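Local coordinates for uncharacterized conserved protein (Methanopyrus kandleri AV19, PDB 2QYA), which is of unknown function, a DUF424-family archaeal protein that assembles from two copies of a small chain with a mixed beta sheet and two helices, at residues 52-55 and 56-59; 62-65 and 66-69; 39-42 and 43-46. The protein carries 2 engineered substitutions. All coordinates share one frame; numbering follows the deposited sequence.

Interaction 1: 52-55 and 56-59; sequences PDRA and AKKI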
loop_
_atom_site.group_PDB
_atom_site.type_symbol
_atom_site.label_atom_id
_atom_site.label_comp_id
_atom_site.label_asym_id
_atom_site.label_seq_id
_atom_site.Cartn_x
_atom_site.Cartn_y
_atom_site.Cartn_z
ATOM N N PRO A 52 -21.423 -5.402 5.780
ATOM C CA PRO A 52 -20.903 -5.776 4.450
ATOM C C PRO A 52 -21.385 -4.869 3.321
ATOM O O PRO A 52 -20.576 -4.402 2.524
ATOM C CB PRO A 52 -21.413 -7.216 4.254
ATOM C CG PRO A 52 -22.118 -7.607 5.567
ATOM C CD PRO A 52 -21.743 -6.585 6.596
ATOM N N ASP A 53 -22.691 -4.614 3.261
ATOM C CA ASP A 53 -23.267 -3.776 2.208
ATOM C C ASP A 53 -22.705 -2.368 2.247
ATOM O O ASP A 53 -22.455 -1.777 1.204
ATOM C CB ASP A 53 -24.788 -3.715 2.311
ATOM C CG ASP A 53 -25.468 -4.954 1.768
ATOM O OD1 ASP A 53 -24.793 -6.002 1.510
ATOM O OD2 ASP A 53 -26.705 -4.879 1.601
ATOM N N ARG A 54 -22.516 -1.822 3.443
ATOM C CA ARG A 54 -21.881 -0.508 3.573
ATOM C C ARG A 54 -20.393 -0.566 3.230
ATOM O O ARG A 54 -19.867 0.373 2.646
ATOM C CB ARG A 54 -22.105 0.122 4.962
ATOM C CG ARG A 54 -21.918 1.655 4.936
ATOM C CD ARG A 54 -22.237 2.396 6.269
ATOM N NE ARG A 54 -21.913 3.840 6.219
ATOM C CZ ARG A 54 -22.513 4.757 5.440
ATOM N NH1 ARG A 54 -22.135 6.041 5.505
ATOM N NH2 ARG A 54 -23.482 4.413 4.586
ATOM N N ALA A 55 -19.726 -1.653 3.587
ATOM C CA ALA A 55 -18.319 -1.817 3.198
ATOM C C ALA A 55 -18.153 -1.827 1.664
ATOM O O ALA A 55 -17.331 -1.079 1.126
ATOM C CB ALA A 55 -17.713 -3.061 3.840
ATOM N N ALA A 56 -18.976 -2.629 0.979
ATOM C CA ALA A 56 -19.001 -2.676 -0.489
ATOM C C ALA A 56 -19.184 -1.312 -1.132
ATOM O O ALA A 56 -18.504 -0.984 -2.116
ATOM C CB ALA A 56 -20.073 -3.659 -0.996
ATOM N N LYS A 57 -20.088 -0.505 -0.564
ATOM C CA LYS A 57 -20.316 0.853 -1.067
ATOM C C LYS A 57 -19.050 1.713 -0.912
ATOM O O LYS A 57 -18.635 2.370 -1.867
ATOM C CB LYS A 57 -21.532 1.477 -0.378
ATOM C CG LYS A 57 -21.750 2.951 -0.640
ATOM C CD LYS A 57 -23.154 3.417 -0.207
ATOM C CE LYS A 57 -23.317 4.948 -0.359
ATOM N NZ LYS A 57 -22.595 5.691 0.747
ATOM N N LYS A 58 -18.441 1.703 0.275
ATOM C CA LYS A 58 -17.218 2.487 0.520
ATOM C C LYS A 58 -16.039 2.056 -0.369
ATOM O O LYS A 58 -15.239 2.885 -0.792
ATOM C CB LYS A 58 -16.801 2.455 1.998
ATOM C CG LYS A 58 -16.980 3.793 2.760
ATOM C CD LYS A 58 -18.464 4.177 2.961
ATOM C CE LYS A 58 -18.664 5.462 3.854
ATOM N NZ LYS A 58 -18.285 5.262 5.302
ATOM N N ILE A 59 -15.927 0.760 -0.601
ATOM C CA ILE A 59 -14.882 0.190 -1.458
ATOM C C ILE A 59 -15.058 0.669 -2.888
ATOM O O ILE A 59 -14.124 1.201 -3.466
ATOM C CB ILE A 59 -14.813 -1.379 -1.334
ATOM C CG1 ILE A 59 -13.671 -1.775 -0.430
ATOM C CG2 ILE A 59 -14.592 -2.047 -2.652
ATOM C CD1 ILE A 59 -13.853 -1.359 0.938
HETATM O O HOH W 1 -24.846 6.127 3.355
#

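Interaction 2: 62-65 and 66-69; sequences AVQE and YEDE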
loop_
_atom_site.group_PDB
_atom_site.type_symbol
_atom_site.label_atom_id
_atom_site.label_comp_id
_atom_site.label_asym_id
_atom_site.label_seq_id
_atom_site.Cartn_x
_atom_site.Cartn_y
_atom_site.Cartn_z
ATOM N N ALA A 62 -14.079 4.465 -3.016
ATOM C CA ALA A 62 -12.659 4.760 -2.914
ATOM C C ALA A 62 -11.964 4.369 -4.225
ATOM O O ALA A 62 -11.065 5.073 -4.668
ATOM C CB ALA A 62 -12.030 4.054 -1.726
ATOM N N VAL A 63 -12.411 3.276 -4.854
ATOM C CA VAL A 63 -11.843 2.844 -6.143
ATOM C C VAL A 63 -12.072 3.899 -7.243
ATOM O O VAL A 63 -11.133 4.273 -7.933
ATOM C CB VAL A 63 -12.322 1.415 -6.561
ATOM C CG1 VAL A 63 -12.075 1.147 -8.052
ATOM C CG2 VAL A 63 -11.612 0.368 -5.735
ATOM N N GLN A 64 -13.301 4.399 -7.374
ATOM C CA GLN A 64 -13.576 5.491 -8.281
ATOM C C GLN A 64 -12.859 6.782 -7.882
ATOM O O GLN A 64 -12.409 7.531 -8.742
ATOM C CB GLN A 64 -15.087 5.741 -8.428
ATOM C CG GLN A 64 -15.439 7.172 -8.892
ATOM C CD GLN A 64 -16.611 7.236 -9.885
ATOM O OE1 GLN A 64 -17.772 6.997 -9.520
ATOM N NE2 GLN A 64 -16.313 7.606 -11.131
ATOM N N GLU A 65 -12.757 7.051 -6.586
ATOM C CA GLU A 65 -12.087 8.276 -6.131
ATOM C C GLU A 65 -10.620 8.416 -6.610
ATOM O O GLU A 65 -10.161 9.521 -6.935
ATOM C CB GLU A 65 -12.136 8.334 -4.607
ATOM C CG GLU A 65 -11.440 9.523 -4.004
ATOM C CD GLU A 65 -11.808 9.747 -2.528
ATOM O OE1 GLU A 65 -11.252 10.710 -1.945
ATOM O OE2 GLU A 65 -12.655 8.988 -1.968
ATOM N N TYR A 66 -9.893 7.302 -6.609
ATOM C CA TYR A 66 -8.454 7.323 -6.843
ATOM C C TYR A 66 -8.018 6.804 -8.206
ATOM O O TYR A 66 -6.818 6.698 -8.451
ATOM C CB TYR A 66 -7.746 6.553 -5.731
ATOM C CG TYR A 66 -7.824 7.305 -4.426
ATOM C CD1 TYR A 66 -7.193 8.540 -4.276
ATOM C CD2 TYR A 66 -8.588 6.831 -3.382
ATOM C CE1 TYR A 66 -7.290 9.262 -3.073
ATOM C CE2 TYR A 66 -8.689 7.548 -2.173
ATOM C CZ TYR A 66 -8.041 8.743 -2.038
ATOM O OH TYR A 66 -8.145 9.440 -0.856
ATOM N N GLU A 67 -8.990 6.518 -9.078
ATOM C CA GLU A 67 -8.762 5.870 -10.356
ATOM C C GLU A 67 -7.789 6.611 -11.269
ATOM O O GLU A 67 -7.210 5.988 -12.147
ATOM C CB GLU A 67 -10.092 5.621 -11.092
ATOM C CG GLU A 67 -10.782 6.912 -11.452
ATOM C CD GLU A 67 -12.125 6.725 -12.116
ATOM O OE1 GLU A 67 -12.537 5.555 -12.338
ATOM O OE2 GLU A 67 -12.761 7.774 -12.403
ATOM N N ASP A 68 -7.625 7.921 -11.084
ATOM C CA ASP A 68 -6.707 8.688 -11.927
ATOM C C ASP A 68 -5.522 9.203 -11.128
ATOM O O ASP A 68 -4.731 9.988 -11.632
ATOM C CB ASP A 68 -7.391 9.895 -12.586
ATOM C CG ASP A 68 -8.454 9.507 -13.611
ATOM O OD1 ASP A 68 -8.300 8.541 -14.364
ATOM O OD2 ASP A 68 -9.463 10.214 -13.692
ATOM N N GLU A 69 -5.395 8.794 -9.878
ATOM C CA GLU A 69 -4.449 9.474 -9.017
ATOM C C GLU A 69 -3.505 8.593 -8.232
ATOM O O GLU A 69 -2.368 8.988 -7.952
ATOM C CB GLU A 69 -5.202 10.415 -8.079
ATOM C CG GLU A 69 -5.311 11.802 -8.680
ATOM C CD GLU A 69 -6.669 12.407 -8.492
ATOM O OE1 GLU A 69 -7.243 12.229 -7.385
ATOM O OE2 GLU A 69 -7.157 13.058 -9.456
HETATM O O HOH W 2 -9.095 9.874 -9.328
#

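Interaction 3: 39-42 and 43-46; sequences HISE and PFYS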
loop_
_atom_site.group_PDB
_atom_site.type_symbol
_atom_site.label_atom_id
_atom_site.label_comp_id
_atom_site.label_asym_id
_atom_site.label_seq_id
_atom_site.Cartn_x
_atom_site.Cartn_y
_atom_site.Cartn_z
ATOM N N HIS A 39 -0.336 -13.548 12.294
ATOM C CA HIS A 39 -0.974 -12.854 13.409
ATOM C C HIS A 39 -1.922 -11.800 12.841
ATOM O O HIS A 39 -1.479 -10.849 12.196
ATOM C CB HIS A 39 0.096 -12.197 14.295
ATOM C CG HIS A 39 1.236 -13.108 14.634
ATOM N ND1 HIS A 39 2.412 -13.126 13.914
ATOM C CD2 HIS A 39 1.373 -14.045 15.603
ATOM C CE1 HIS A 39 3.228 -14.026 14.434
ATOM N NE2 HIS A 39 2.623 -14.596 15.461
ATOM N N ILE A 40 -3.222 -11.985 13.048
ATOM C CA ILE A 40 -4.203 -10.984 12.607
ATOM C C ILE A 40 -4.212 -9.855 13.653
ATOM O O ILE A 40 -5.144 -9.722 14.450
ATOM C CB ILE A 40 -5.630 -11.568 12.363
ATOM C CG1 ILE A 40 -5.588 -13.010 11.857
ATOM C CG2 ILE A 40 -6.407 -10.720 11.397
ATOM C CD1 ILE A 40 -4.775 -13.256 10.599
ATOM N N SER A 41 -3.150 -9.049 13.622
ATOM C CA SER A 41 -2.829 -8.092 14.688
ATOM C C SER A 41 -3.532 -6.764 14.518
ATOM O O SER A 41 -3.688 -6.282 13.400
ATOM C CB SER A 41 -1.307 -7.862 14.777
ATOM O OG SER A 41 -0.822 -7.070 13.697
ATOM N N GLU A 42 -3.920 -6.186 15.655
ATOM C CA GLU A 42 -4.650 -4.917 15.736
ATOM C C GLU A 42 -4.026 -3.759 14.947
ATOM O O GLU A 42 -4.747 -3.051 14.227
ATOM C CB GLU A 42 -4.913 -4.521 17.202
ATOM C CG GLU A 42 -5.245 -3.035 17.406
ATOM C CD GLU A 42 -6.403 -2.770 18.394
ATOM O OE1 GLU A 42 -7.130 -3.728 18.771
ATOM O OE2 GLU A 42 -6.592 -1.578 18.769
ATOM N N PRO A 43 -2.695 -3.556 15.055
ATOM C CA PRO A 43 -2.176 -2.426 14.272
ATOM C C PRO A 43 -2.467 -2.558 12.755
ATOM O O PRO A 43 -2.977 -1.619 12.169
ATOM C CB PRO A 43 -0.676 -2.433 14.587
ATOM C CG PRO A 43 -0.397 -3.813 15.078
ATOM C CD PRO A 43 -1.628 -4.244 15.798
ATOM N N PHE A 44 -2.206 -3.726 12.166
ATOM C CA PHE A 44 -2.422 -3.962 10.729
ATOM C C PHE A 44 -3.880 -4.150 10.341
ATOM O O PHE A 44 -4.343 -3.632 9.317
ATOM C CB PHE A 44 -1.636 -5.182 10.271
ATOM C CG PHE A 44 -0.220 -4.886 9.940
ATOM C CD1 PHE A 44 0.137 -4.505 8.654
ATOM C CD2 PHE A 44 0.769 -4.981 10.914
ATOM C CE1 PHE A 44 1.459 -4.228 8.339
ATOM C CE2 PHE A 44 2.105 -4.700 10.611
ATOM C CZ PHE A 44 2.453 -4.324 9.319
ATOM N N TYR A 45 -4.594 -4.917 11.154
ATOM C CA TYR A 45 -6.000 -5.161 10.926
ATOM C C TYR A 45 -6.745 -4.489 12.055
ATOM O O TYR A 45 -6.666 -4.924 13.195
ATOM C CB TYR A 45 -6.280 -6.654 10.944
ATOM C CG TYR A 45 -5.441 -7.461 9.988
ATOM C CD1 TYR A 45 -5.770 -7.545 8.637
ATOM C CD2 TYR A 45 -4.324 -8.170 10.442
ATOM C CE1 TYR A 45 -4.982 -8.320 7.754
ATOM C CE2 TYR A 45 -3.536 -8.941 9.567
ATOM C CZ TYR A 45 -3.880 -9.007 8.233
ATOM O OH TYR A 45 -3.122 -9.771 7.378
ATOM N N SER A 46 -7.438 -3.410 11.757
ATOM C CA SER A 46 -8.169 -2.691 12.782
ATOM C C SER A 46 -8.849 -1.588 12.064
ATOM O O SER A 46 -8.268 -0.520 11.901
ATOM C CB SER A 46 -7.225 -2.077 13.815
ATOM O OG SER A 46 -6.469 -1.033 13.198
#

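Interaction 1: 52-55 and 56-59
Ala56 N donates to Pro52 O in a nearly straight bond of 2.8 Å. Proline suits the first place of the helix, since its missing N-H costs nothing there and its ring packs on Leu80 and Val84 of helix 79-87. Lys57 repeats the step at 3.2 Å from Lys57 N to Asp53 O. Its chain bends at the last torsion (chi4 -76°), where NZ makes a salt bridge with Glu61, one turn on. Arg54 lies beside it, both pointing the same way; water 1 accepts a bond from Arg54 NH2 in the guanidinium plane and a weak one from Lys57 NZ. These are the first two turns of an amphipathic alpha helix, 52-66, whose Ala55 and Ile59 rest on the sheet while Arg54 and Lys57 reach solvent and Lys58 runs along Leu8. Doubly bent, Lys58 brings CE over one face of the Arg54 guanidinium, 3.9 Å from NH1. Its NZ also stands 3.9 Å from Arg54 NH1, so the two like charges probably disfavour a closer approach. Ile59 N completes the series, 2.9 Å from Ala55 O; its branched side chain packs on Leu8, Leu19 and Leu21, small Ala55 on Val6 and Leu21.

Interaction 2: 62-65 and 66-69
Tyr66 and Glu65 are sequence neighbours whose side chains run side by side. Glu65 CG sits over the centre of the tyrosine ring, 3.9 Å from the centroid and 12° off the normal, a CH-pi contact. With CG anti to the backbone N (chi1 178°) and the rest extended, the glutamate stretches along the ring until its carboxylate stacks 10° from the ring plane, and Glu65 OE1 comes within 3.5 Å of Tyr66 OH. Glutamate suits this place: its methylenes can cover an aromatic face while its charged end stays at the surface. Tyrosine bridges core and surface, its ring packing on Val17 and Val72 of the sheet. Here, at the C-terminal end of helix 52-66, Tyr66 N donates to Ala62 O in a bent bond of 3.2 Å, and Glu69 N donates a hydrogen bond to Tyr66 O, turning the chain toward strand 71-77. Water 2 bridges the turn, donating to Glu65 O and accepting from Asp68 N. Glu67 holds CG between its backbone N and carbonyl carbon, folded back to 3.2 Å from Gln64 O; its acid suits Arg112, a long, weak ion pair, which also salt-bridges Asp68.

Interaction 3: 39-42 and 43-46
Ser41 O accepts the N-H of Tyr45 in a nearly straight bond, 2.8 Å from Ser41 O to Tyr45 N. An i to i+4 bond of this kind makes a single alpha-like turn within the loop that joins strand 36-39 to strand 48-50. Pro43 fits inside the turn, because its fixed phi suits helical geometry and it has no N-H that would need a partner; Glu42 before it has helical backbone angles too. Ahead of the turn, Ile40 is the centre of an inverse gamma turn, closed by a weak bond of 2.8 Å from Ser41 N to His39 O.

The two turns bring Ile40 against Tyr45. CG2, placed anti to the backbone N, comes over one face of the ring but offset toward the rim. It is 3.8 Å from the centroid and 26° off the normal, a CH-pi contact, with Tyr45 CD2 the nearest ring atom at 3.4 Å. Ser41 N meets the same ring at its edge, in the plane. A branched aliphatic and a broad ring suit this buried spot, where both side chains also pack on Cys22 of strand 16-23, and Ile40 reaches Leu31 as well.

The turn also meets the second subunit. Phe44 suits its place because an aromatic ring can receive a cation: it makes a cation-pi contact with Lys70 of the second subunit and packs on Gly12 of that subunit, while Tyr45 packs on Gly14 of the second subunit; the turn is thus part of the dimer interface. Within the loop, the small side chain of Ser41 can touch two rings. Its OG lies at the edge of the Phe44 ring, near its plane and 3.8 Å from CD2. A chi1 of 73° also swings this hydroxyl against the proline ring, where Ser41 OG stands 3.6 Å from Pro43 CG.

Overall arrangement
The three contacts follow one another along the chain, interaction 3 first, then 1, then 2. Interactions 1 and 2 share helix 52-66, near its start and at its end, with centres about 15 Å apart; the helix lies on the mixed sheet, and both contacts reach strand 16-23. Interaction 3 belongs to the loop between strands 36-39 and 48-50, ahead of that helix. Its centre is about 20 Å from that of interaction 1 and about 25 Å from that of interaction 2, on the opposite side of the chain's centre from the latter, yet strand 16-23 also touches it. Across the dimer, His39 packs on Glu69 of the second subunit, a position within interaction 2. With the function unknown, none can be tied to an active site.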